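Local atomic coordinates of extracellular ligand-binding receptor (Rhodopseudomonas palustris, PDB entry 3SG0), a protein that probably binds aromatic acids such as benzoylformate (phenylglyoxylate) for uptake by a transport system, as a member of the leucine-binding protein family. Residues E148-Y153 and K177-A182; K160-I165 and F188-H193; A271-E276 and P304-V309; L311-T316 and A351-L356. All coordinates share one frame; numbering follows the deposited sequence. Where two conformers were deposited one is given.

Contact 1: E148-Y153 and K177-A182; sequences EAIGKY and KVLAAA
Helix segments 148-153 and 177-182 pack side by side, with Gly151 facing Leu179 and Glu148 facing Val178. The segment axes come within 9.7 Å of each other. Their N-to-C directions differ by 43° (signed crossing angle -43°). The closest pair of CA atoms is that of Gly151 and Leu179, 6.3 Å apart. Gly151 has no side chain, and this leaves room for the leucine. The CD2 methyl of Leu179 sits 4.0 Å from Gly151 CA. The same methyl of Leu179 lies more loosely beside CG2 of Ile150, at 4.4 Å. The remaining contacts come from Glu148. Its chain turns at the second torsion (chi2 -70°), which brings the carboxylate across to the other helix. The Glu148 and Val178 side chains cross at about a right angle. Glu148 OE2 is 3.5 Å from Val178 CG1, the branch that stands anti to the valine backbone N. Glu148 OE1 lies 4.1 Å from Ala182 CB, a looser contact. No direct hydrogen bond joins the two segments. One water makes the polar link instead. It donates to Glu148 OE2 at 2.8 Å and to the backbone O of Val178 at the same distance. Glu148 was modelled in two conformers, so the link describes one of them. Deeper in, Ile150 and Leu179 both touch Phe219 of strand 217-221. Ile150 also packs on Ile266 and Ala268 of strand 266-269 and on Leu374 of strand 373-378. Helices 143-156 and 170-186 thus lie together against the strands of this domain.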
# COMPACT_ATOMS: atom_id res chain seq x y z
N GLU A 148 3.83 3.45 -14.25
CA GLU A 148 4.80 3.59 -15.33
C GLU A 148 5.37 2.23 -15.71
O GLU A 148 5.50 1.92 -16.90
CB GLU A 148 5.93 4.55 -14.94
CG GLU A 148 5.49 6.00 -14.80
CD GLU A 148 5.15 6.66 -16.12
OE1 GLU A 148 5.36 6.03 -17.18
OE2 GLU A 148 4.69 7.82 -16.11
N ALA A 149 5.69 1.41 -14.72
CA ALA A 149 6.27 0.09 -14.99
C ALA A 149 5.30 -0.85 -15.70
O ALA A 149 5.67 -1.55 -16.65
CB ALA A 149 6.78 -0.53 -13.70
N ILE A 150 4.05 -0.89 -15.25
CA ILE A 150 3.08 -1.77 -15.88
C ILE A 150 2.72 -1.26 -17.28
O ILE A 150 2.52 -2.06 -18.20
CB ILE A 150 1.82 -2.00 -14.99
CG1 ILE A 150 1.02 -3.20 -15.49
CG2 ILE A 150 0.95 -0.75 -14.89
CD1 ILE A 150 1.77 -4.52 -15.42
N GLY A 151 2.67 0.06 -17.45
CA GLY A 151 2.43 0.64 -18.77
C GLY A 151 3.48 0.22 -19.78
O GLY A 151 3.16 -0.15 -20.92
N LYS A 152 4.74 0.26 -19.36
CA LYS A 152 5.84 -0.16 -20.22
C LYS A 152 5.71 -1.63 -20.58
O LYS A 152 5.94 -2.02 -21.74
CB LYS A 152 7.18 0.10 -19.53
CG LYS A 152 7.58 1.56 -19.48
CD LYS A 152 9.00 1.70 -18.95
CE LYS A 152 9.51 3.13 -19.06
NZ LYS A 152 8.90 4.02 -18.04
N TYR A 153 5.36 -2.47 -19.61
CA TYR A 153 5.19 -3.89 -19.89
C TYR A 153 4.06 -4.12 -20.89
O TYR A 153 4.22 -4.86 -21.85
CB TYR A 153 4.92 -4.69 -18.62
CG TYR A 153 4.72 -6.15 -18.93
CD1 TYR A 153 5.81 -6.98 -19.18
CD2 TYR A 153 3.45 -6.70 -19.02
CE1 TYR A 153 5.64 -8.31 -19.49
CE2 TYR A 153 3.27 -8.03 -19.33
CZ TYR A 153 4.37 -8.83 -19.56
OH TYR A 153 4.21 -10.16 -19.87
N LYS A 177 -4.71 8.37 -14.50
CA LYS A 177 -4.06 9.58 -14.99
C LYS A 177 -2.66 9.30 -15.54
O LYS A 177 -2.27 9.86 -16.57
CB LYS A 177 -4.07 10.69 -13.94
CG LYS A 177 -2.99 10.61 -12.88
CD LYS A 177 -2.99 11.91 -12.08
CE LYS A 177 -2.03 11.86 -10.90
NZ LYS A 177 -2.20 13.04 -10.00
N VAL A 178 -1.91 8.43 -14.87
CA VAL A 178 -0.56 8.12 -15.32
C VAL A 178 -0.57 7.28 -16.59
O VAL A 178 0.19 7.55 -17.53
CB VAL A 178 0.27 7.46 -14.21
CG1 VAL A 178 1.63 7.00 -14.74
CG2 VAL A 178 0.45 8.43 -13.06
N LEU A 179 -1.44 6.28 -16.64
CA LEU A 179 -1.57 5.47 -17.85
C LEU A 179 -2.05 6.29 -19.04
O LEU A 179 -1.53 6.15 -20.15
CB LEU A 179 -2.52 4.29 -17.61
CG LEU A 179 -2.00 3.21 -16.66
CD1 LEU A 179 -3.13 2.26 -16.30
CD2 LEU A 179 -0.84 2.47 -17.30
N ALA A 180 -3.04 7.15 -18.81
CA ALA A 180 -3.56 7.99 -19.89
C ALA A 180 -2.48 8.92 -20.45
O ALA A 180 -2.40 9.13 -21.67
CB ALA A 180 -4.76 8.79 -19.41
N ALA A 181 -1.66 9.49 -19.58
CA ALA A 181 -0.61 10.39 -20.03
C ALA A 181 0.48 9.64 -20.80
O ALA A 181 1.06 10.17 -21.75
CB ALA A 181 -0.01 11.15 -18.86
N ALA A 182 0.76 8.41 -20.39
CA ALA A 182 1.84 7.62 -20.98
C ALA A 182 1.44 6.91 -22.26
O ALA A 182 2.28 6.63 -23.12
CB ALA A 182 2.38 6.62 -19.96
O HOH W 1 2.56 9.11 -17.35

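Contact 2: K160-I165 and F188-H193; sequences KKVGYI and FELTTH
Val162 lies between Phe188 and Leu190 and meets each with a different methyl. Val162 CG2 approaches the Phe188 ring obliquely, 3.7 Å from CD1. Val162 CG1 faces Leu190 CD2 at 4.1 Å. Val162 and Leu190 are bridge partners and project to the same face of the sheet. Phe188 CG stands between its backbone N and carbonyl carbon (chi1 63°), which brings the ring over to the valine. Lys161 and Glu189 occupy the other face. There Lys161 CB packs on the Thr191 methyl CG2 at 3.7 Å. The lysine ammonium turns away to the backbone O of Lys214. Farther along, the Tyr164 and His193 side chains run side by side and point the same way. Their ring planes are 73° apart, and Tyr164 CE1 is 3.9 Å from His193 CD2. Tyr176 of helix 170-186 meets both rings, stacking on His193 and packing edge-to-face with Tyr164. The backbones are joined by three nearly straight bonds: Glu189 N to Lys160 O, Val162 N to Glu189 O, and Thr191 N to Val162 O. The last donor stands above the carbonyl plane, 40° out of it. After Thr191 the ladder changes character. Thr192 OG1 donates to Tyr164 O at 2.8 Å, so a side-chain hydroxyl takes over from the backbone. A backbone hydrogen bond joins Tyr164 to Glu194 further on. This matches the break in strand 189-196, an outermost strand of the sheet. The arrangement is the parallel strand pair of a beta-alpha-beta unit, with helix 170-186 as the connection, as expected in the alpha/beta domains of periplasmic binding proteins.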
# COMPACT_ATOMS: atom_id res chain seq x y z
N LYS A 160 -2.46 -2.77 -28.44
CA LYS A 160 -2.70 -1.45 -29.00
C LYS A 160 -3.95 -0.78 -28.43
O LYS A 160 -4.06 0.44 -28.42
CB LYS A 160 -2.80 -1.52 -30.53
CG LYS A 160 -1.60 -2.17 -31.20
CD LYS A 160 -0.32 -1.37 -30.98
CE LYS A 160 -0.38 -0.04 -31.71
NZ LYS A 160 0.94 0.67 -31.67
N LYS A 161 -4.89 -1.60 -27.97
CA LYS A 161 -6.11 -1.09 -27.35
C LYS A 161 -6.27 -1.70 -25.97
O LYS A 161 -6.31 -2.92 -25.83
CB LYS A 161 -7.33 -1.41 -28.22
CG LYS A 161 -7.33 -0.70 -29.57
CD LYS A 161 -8.65 -0.87 -30.30
CE LYS A 161 -8.88 -2.32 -30.71
NZ LYS A 161 -10.18 -2.51 -31.41
N VAL A 162 -6.37 -0.84 -24.96
CA VAL A 162 -6.43 -1.29 -23.57
C VAL A 162 -7.66 -0.69 -22.89
O VAL A 162 -7.80 0.52 -22.81
CB VAL A 162 -5.15 -0.89 -22.80
CG1 VAL A 162 -5.23 -1.34 -21.35
CG2 VAL A 162 -3.92 -1.47 -23.49
N GLY A 163 -8.56 -1.56 -22.42
CA GLY A 163 -9.71 -1.10 -21.67
C GLY A 163 -9.31 -0.71 -20.26
O GLY A 163 -8.24 -1.10 -19.79
N TYR A 164 -10.15 0.07 -19.58
CA TYR A 164 -9.85 0.48 -18.22
C TYR A 164 -11.10 0.51 -17.34
O TYR A 164 -12.13 1.08 -17.71
CB TYR A 164 -9.20 1.87 -18.20
CG TYR A 164 -8.92 2.37 -16.81
CD1 TYR A 164 -9.92 2.98 -16.05
CD2 TYR A 164 -7.66 2.22 -16.24
CE1 TYR A 164 -9.67 3.42 -14.76
CE2 TYR A 164 -7.41 2.67 -14.96
CZ TYR A 164 -8.41 3.26 -14.23
OH TYR A 164 -8.12 3.68 -12.95
N ILE A 165 -10.98 -0.09 -16.16
CA ILE A 165 -11.95 0.13 -15.09
C ILE A 165 -11.17 0.28 -13.79
O ILE A 165 -10.19 -0.43 -13.56
CB ILE A 165 -12.99 -1.01 -14.97
CG1 ILE A 165 -14.00 -0.70 -13.86
CG2 ILE A 165 -12.33 -2.37 -14.77
CD1 ILE A 165 -15.17 -1.68 -13.81
N PHE A 188 -0.11 2.68 -27.26
CA PHE A 188 -1.45 2.12 -27.16
C PHE A 188 -2.46 3.19 -26.78
O PHE A 188 -2.09 4.30 -26.41
CB PHE A 188 -1.51 0.90 -26.21
CG PHE A 188 -1.18 1.20 -24.77
CD1 PHE A 188 -2.14 1.69 -23.91
CD2 PHE A 188 0.09 0.94 -24.27
CE1 PHE A 188 -1.84 1.95 -22.58
CE2 PHE A 188 0.40 1.19 -22.95
CZ PHE A 188 -0.57 1.70 -22.10
N GLU A 189 -3.74 2.87 -26.91
CA GLU A 189 -4.78 3.80 -26.49
C GLU A 189 -5.64 3.16 -25.40
O GLU A 189 -5.91 1.97 -25.43
CB GLU A 189 -5.66 4.21 -27.67
CG GLU A 189 -6.73 3.20 -28.05
CD GLU A 189 -7.67 3.72 -29.13
OE1 GLU A 189 -8.86 3.94 -28.83
OE2 GLU A 189 -7.21 3.89 -30.28
N LEU A 190 -6.03 3.98 -24.42
CA LEU A 190 -7.02 3.56 -23.43
C LEU A 190 -8.40 3.75 -24.03
O LEU A 190 -8.78 4.87 -24.38
CB LEU A 190 -6.90 4.41 -22.17
CG LEU A 190 -5.69 4.17 -21.27
CD1 LEU A 190 -5.79 5.02 -20.01
CD2 LEU A 190 -5.58 2.70 -20.90
N THR A 191 -9.15 2.66 -24.16
CA THR A 191 -10.43 2.69 -24.87
C THR A 191 -11.60 3.15 -24.00
O THR A 191 -12.65 3.51 -24.53
CB THR A 191 -10.79 1.32 -25.45
OG1 THR A 191 -11.08 0.41 -24.38
CG2 THR A 191 -9.66 0.77 -26.30
N THR A 192 -11.43 3.10 -22.68
CA THR A 192 -12.49 3.51 -21.76
C THR A 192 -11.90 4.16 -20.53
O THR A 192 -10.70 4.09 -20.28
CB THR A 192 -13.35 2.32 -21.26
OG1 THR A 192 -12.54 1.41 -20.50
CG2 THR A 192 -14.03 1.59 -22.40
N HIS A 193 -12.78 4.79 -19.76
CA HIS A 193 -12.46 5.25 -18.42
C HIS A 193 -13.65 4.91 -17.52
O HIS A 193 -14.39 5.78 -17.08
CB HIS A 193 -12.20 6.76 -18.42
CG HIS A 193 -11.80 7.31 -17.09
ND1 HIS A 193 -11.63 8.66 -16.86
CD2 HIS A 193 -11.52 6.70 -15.91
CE1 HIS A 193 -11.28 8.86 -15.60
NE2 HIS A 193 -11.21 7.68 -15.00

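Contact 3: A271-E276 and P304-V309; sequences AFSGAE and PTIFGV
Phe272 meets Ile306 and Val309 where a short helical turn packs against the start of helix 306-328, in the interior of this periplasmic binding protein fold. The turn, 271-274, is held by few backbone bonds. It follows strand 266-269 closely. Phe272 is the first residue to touch the other segment, and it carries the contact. Its CG stands anti to the backbone N (chi1 178°), which sends the ring toward the second segment. The Phe272 and Ile306 side chains run alongside one another, pointing opposite ways. Phe272 CD2 is 3.5 Å from Ile306 CG1, and Phe272 CE2 is 3.6 Å from Ile306 CA, so the ring lies against the isoleucine backbone as well as its branch. Phe272 CD1 meets Val309 CG2 more loosely, at 4.2 Å. Lys288 of helix 283-298 also makes a cation-pi contact with this ring and hydrogen-bonds to Phe272 O. The neighbour of Ile306, Phe307, points away from Phe272 and touches the bound benzoylformate. The contact therefore lies just behind one wall of the ligand pocket. Ser273 adds the last touch: Ser273 OG rests 3.6 Å from the terminal methyl CD1 of Ile306.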
# COMPACT_ATOMS: atom_id res chain seq x y z
N ALA A 271 8.85 -6.09 -3.89
CA ALA A 271 9.80 -7.18 -3.72
C ALA A 271 9.19 -8.33 -2.94
O ALA A 271 9.40 -9.49 -3.29
CB ALA A 271 11.05 -6.68 -3.02
N PHE A 272 8.43 -8.02 -1.90
CA PHE A 272 7.79 -9.05 -1.07
C PHE A 272 7.08 -10.09 -1.92
O PHE A 272 7.15 -11.29 -1.65
CB PHE A 272 6.81 -8.36 -0.12
CG PHE A 272 6.01 -9.28 0.78
CD1 PHE A 272 6.35 -9.42 2.12
CD2 PHE A 272 4.89 -9.94 0.32
CE1 PHE A 272 5.60 -10.22 2.97
CE2 PHE A 272 4.13 -10.75 1.17
CZ PHE A 272 4.50 -10.88 2.50
N SER A 273 6.38 -9.64 -2.95
CA SER A 273 5.56 -10.54 -3.77
C SER A 273 6.39 -11.45 -4.66
O SER A 273 5.92 -12.52 -5.05
CB SER A 273 4.59 -9.74 -4.63
OG SER A 273 3.72 -8.96 -3.82
N GLY A 274 7.58 -11.00 -5.02
CA GLY A 274 8.46 -11.79 -5.87
C GLY A 274 9.61 -12.45 -5.13
O GLY A 274 10.50 -13.02 -5.75
N ALA A 275 9.59 -12.38 -3.80
CA ALA A 275 10.77 -12.74 -3.02
C ALA A 275 11.18 -14.20 -3.20
O ALA A 275 12.37 -14.51 -3.18
CB ALA A 275 10.54 -12.45 -1.55
N GLU A 276 10.20 -15.09 -3.36
CA GLU A 276 10.52 -16.51 -3.49
C GLU A 276 11.28 -16.82 -4.78
O GLU A 276 11.88 -17.89 -4.90
CB GLU A 276 9.25 -17.36 -3.42
CG GLU A 276 8.62 -17.41 -2.03
CD GLU A 276 8.00 -16.09 -1.62
OE1 GLU A 276 7.17 -15.55 -2.39
OE2 GLU A 276 8.35 -15.57 -0.54
N PRO A 304 1.33 -14.51 6.97
CA PRO A 304 0.74 -13.20 6.70
C PRO A 304 0.56 -12.97 5.21
O PRO A 304 1.18 -13.65 4.38
CB PRO A 304 1.81 -12.24 7.21
CG PRO A 304 3.09 -12.97 6.96
CD PRO A 304 2.78 -14.43 7.21
N THR A 305 -0.29 -12.00 4.87
CA THR A 305 -0.31 -11.45 3.53
C THR A 305 0.44 -10.12 3.51
O THR A 305 0.78 -9.55 4.56
CB THR A 305 -1.74 -11.27 3.01
OG1 THR A 305 -2.38 -10.24 3.77
CG2 THR A 305 -2.53 -12.57 3.12
N ILE A 306 0.70 -9.63 2.31
CA ILE A 306 1.57 -8.47 2.15
C ILE A 306 1.09 -7.25 2.93
O ILE A 306 1.89 -6.44 3.39
CB ILE A 306 1.73 -8.10 0.66
CG1 ILE A 306 2.85 -7.08 0.48
CG2 ILE A 306 0.41 -7.59 0.08
CD1 ILE A 306 3.17 -6.78 -0.98
N PHE A 307 -0.22 -7.08 3.08
CA PHE A 307 -0.70 -5.84 3.67
C PHE A 307 -0.23 -5.64 5.10
O PHE A 307 -0.04 -4.50 5.53
CB PHE A 307 -2.21 -5.68 3.45
CG PHE A 307 -2.53 -5.58 2.01
CD1 PHE A 307 -3.02 -6.66 1.29
CD2 PHE A 307 -2.22 -4.42 1.32
CE1 PHE A 307 -3.23 -6.56 -0.08
CE2 PHE A 307 -2.43 -4.32 -0.05
CZ PHE A 307 -2.93 -5.39 -0.75
N GLY A 308 0.01 -6.72 5.83
CA GLY A 308 0.57 -6.60 7.16
C GLY A 308 1.98 -6.00 7.14
O GLY A 308 2.40 -5.33 8.08
N VAL A 309 2.70 -6.25 6.06
CA VAL A 309 4.07 -5.76 5.96
C VAL A 309 4.12 -4.25 5.81
O VAL A 309 5.15 -3.64 6.08
CB VAL A 309 4.88 -6.50 4.86
CG1 VAL A 309 4.92 -5.70 3.55
CG2 VAL A 309 6.30 -6.76 5.35

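Contact 4: L311-T316 and A351-L356; sequences LWDSMT and ALNNGL
Leu352, Asn353 and Asn354 meet Asp313 and Thr316 where a type I beta turn packs against helix 306-328. The turn runs from Leu352 to Gly355 and links strands 350-352 and 355-357, making a beta hairpin. Leu352 opens it. Leu352 CB lies 3.5 Å from Asp313 OD2, and Leu352 CD2 packs on Thr316 CG2 at 3.9 Å. Thr316 is a 3-hydroxypyruvate-binding residue, though that ligand is not bound to this chain here. Asn353 comes next. Asn353 ND2 donates to the syn side of Asp313 OD1 at 3.0 Å, and the bond is nearly straight at 172°. The amide and carboxylate planes are only 17° apart. The backbone N of Asn353 adds a weak bond to the same oxygen. Asn353 ND2 also makes a weak bond to Val287 O of helix 283-298. Asn354 serves the other carboxylate oxygen, with its amide plane turned 70° from the carboxylate. Asn354 N meets Asp313 OD2 nearly along its C-O axis at 3.0 Å. Asn354 ND2 donates to Asp313 OD2 at 2.9 Å, on the anti side. The buried carboxylate is thus gripped by backbone and side-chain donors from two successive residues, which fix its rotation. These donors would be expected to favour its charged form. Gly355 has a positive phi, and a CB there would press on the carbonyl O before it. Gly355 N closes the turn on Leu352 O at 3.1 Å.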
# COMPACT_ATOMS: atom_id res chain seq x y z
N LEU A 311 2.47 -2.27 7.71
CA LEU A 311 2.62 -1.87 9.11
C LEU A 311 4.04 -2.20 9.59
O LEU A 311 4.72 -1.36 10.18
CB LEU A 311 1.57 -2.56 9.98
CG LEU A 311 1.69 -2.31 11.49
CD1 LEU A 311 1.75 -0.82 11.82
CD2 LEU A 311 0.54 -2.98 12.21
N TRP A 312 4.49 -3.41 9.30
CA TRP A 312 5.82 -3.84 9.72
C TRP A 312 6.92 -2.89 9.23
O TRP A 312 7.75 -2.43 10.03
CB TRP A 312 6.08 -5.26 9.21
CG TRP A 312 7.39 -5.83 9.65
CD1 TRP A 312 8.56 -5.81 8.96
CD2 TRP A 312 7.67 -6.50 10.88
NE1 TRP A 312 9.55 -6.43 9.68
CE2 TRP A 312 9.03 -6.87 10.86
CE3 TRP A 312 6.89 -6.84 12.00
CZ2 TRP A 312 9.64 -7.55 11.92
CZ3 TRP A 312 7.50 -7.52 13.04
CH2 TRP A 312 8.85 -7.87 12.99
N ASP A 313 6.95 -2.61 7.93
CA ASP A 313 7.98 -1.75 7.36
C ASP A 313 7.88 -0.33 7.93
O ASP A 313 8.89 0.34 8.12
CB ASP A 313 7.85 -1.67 5.83
CG ASP A 313 8.44 -2.87 5.07
OD1 ASP A 313 9.12 -3.74 5.67
OD2 ASP A 313 8.20 -2.90 3.84
N SER A 314 6.66 0.16 8.17
CA SER A 314 6.51 1.47 8.80
C SER A 314 7.21 1.48 10.15
O SER A 314 7.90 2.44 10.51
CB SER A 314 5.04 1.84 8.98
OG SER A 314 4.38 2.03 7.74
N MSE A 315 7.00 0.41 10.92
CA MSE A 315 7.65 0.30 12.22
C MSE A 315 9.15 0.10 12.12
O MSE A 315 9.88 0.48 13.04
CB MSE A 315 7.00 -0.78 13.08
CG MSE A 315 5.73 -0.27 13.76
SE MSE A 315 5.97 1.34 14.89
CE MSE A 315 7.38 0.73 16.06
N THR A 316 9.65 -0.47 11.03
CA THR A 316 11.10 -0.54 10.84
C THR A 316 11.68 0.87 10.82
O THR A 316 12.67 1.17 11.49
CB THR A 316 11.47 -1.29 9.56
OG1 THR A 316 11.01 -2.64 9.67
CG2 THR A 316 12.98 -1.26 9.32
N ALA A 351 16.82 -1.63 2.80
CA ALA A 351 15.99 -2.64 2.16
C ALA A 351 14.77 -2.92 3.03
O ALA A 351 14.90 -3.44 4.14
CB ALA A 351 16.78 -3.92 1.93
N LEU A 352 13.60 -2.54 2.54
CA LEU A 352 12.33 -2.86 3.17
C LEU A 352 11.65 -3.94 2.33
O LEU A 352 12.05 -4.20 1.20
CB LEU A 352 11.44 -1.61 3.20
CG LEU A 352 11.92 -0.45 4.09
CD1 LEU A 352 11.02 0.75 3.93
CD2 LEU A 352 12.00 -0.88 5.56
N ASN A 353 10.61 -4.55 2.87
CA ASN A 353 9.80 -5.47 2.08
C ASN A 353 9.17 -4.79 0.87
O ASN A 353 8.90 -5.42 -0.15
CB ASN A 353 8.74 -6.11 2.95
CG ASN A 353 9.33 -7.11 3.89
OD1 ASN A 353 9.57 -8.25 3.51
ND2 ASN A 353 9.64 -6.68 5.12
N ASN A 354 8.96 -3.48 1.00
CA ASN A 354 8.38 -2.68 -0.06
C ASN A 354 9.37 -2.22 -1.11
O ASN A 354 8.96 -1.69 -2.14
CB ASN A 354 7.65 -1.47 0.56
CG ASN A 354 6.22 -1.78 0.93
OD1 ASN A 354 5.35 -1.80 0.06
ND2 ASN A 354 5.96 -2.03 2.21
N GLY A 355 10.67 -2.40 -0.87
CA GLY A 355 11.68 -1.97 -1.83
C GLY A 355 12.87 -1.33 -1.15
O GLY A 355 12.96 -1.31 0.08
N LEU A 356 13.78 -0.82 -1.97
CA LEU A 356 14.96 -0.12 -1.47
C LEU A 356 14.63 1.34 -1.26
O LEU A 356 14.37 2.08 -2.22
CB LEU A 356 16.14 -0.28 -2.43
CG LEU A 356 17.44 0.40 -1.97
CD1 LEU A 356 17.97 -0.25 -0.70
CD2 LEU A 356 18.49 0.35 -3.06

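From the N terminus, contact 1 closes the first loop, from helix 143-156 to helix 170-186. Contact 2 crosses it: its strand 161-167 lies between the two helices, and its partner 189-196 follows the second. The two touch, with Gly151 O against Phe188 CE2, so helices and sheet edge form one block. Contact 3 comes later in series and closes the loop over helix 283-298. Contact 4 follows, closing the loop from helix 306-328 to the 350-357 hairpin. Contacts 3 and 4 share helix 306-328. They touch through Val309 and Asn353, and Phe272 hydrogen-bonds to Asn353 by its backbone. Contacts 2 and 4 lie on opposite sides of the chain's centre, their centres about 33 Å apart.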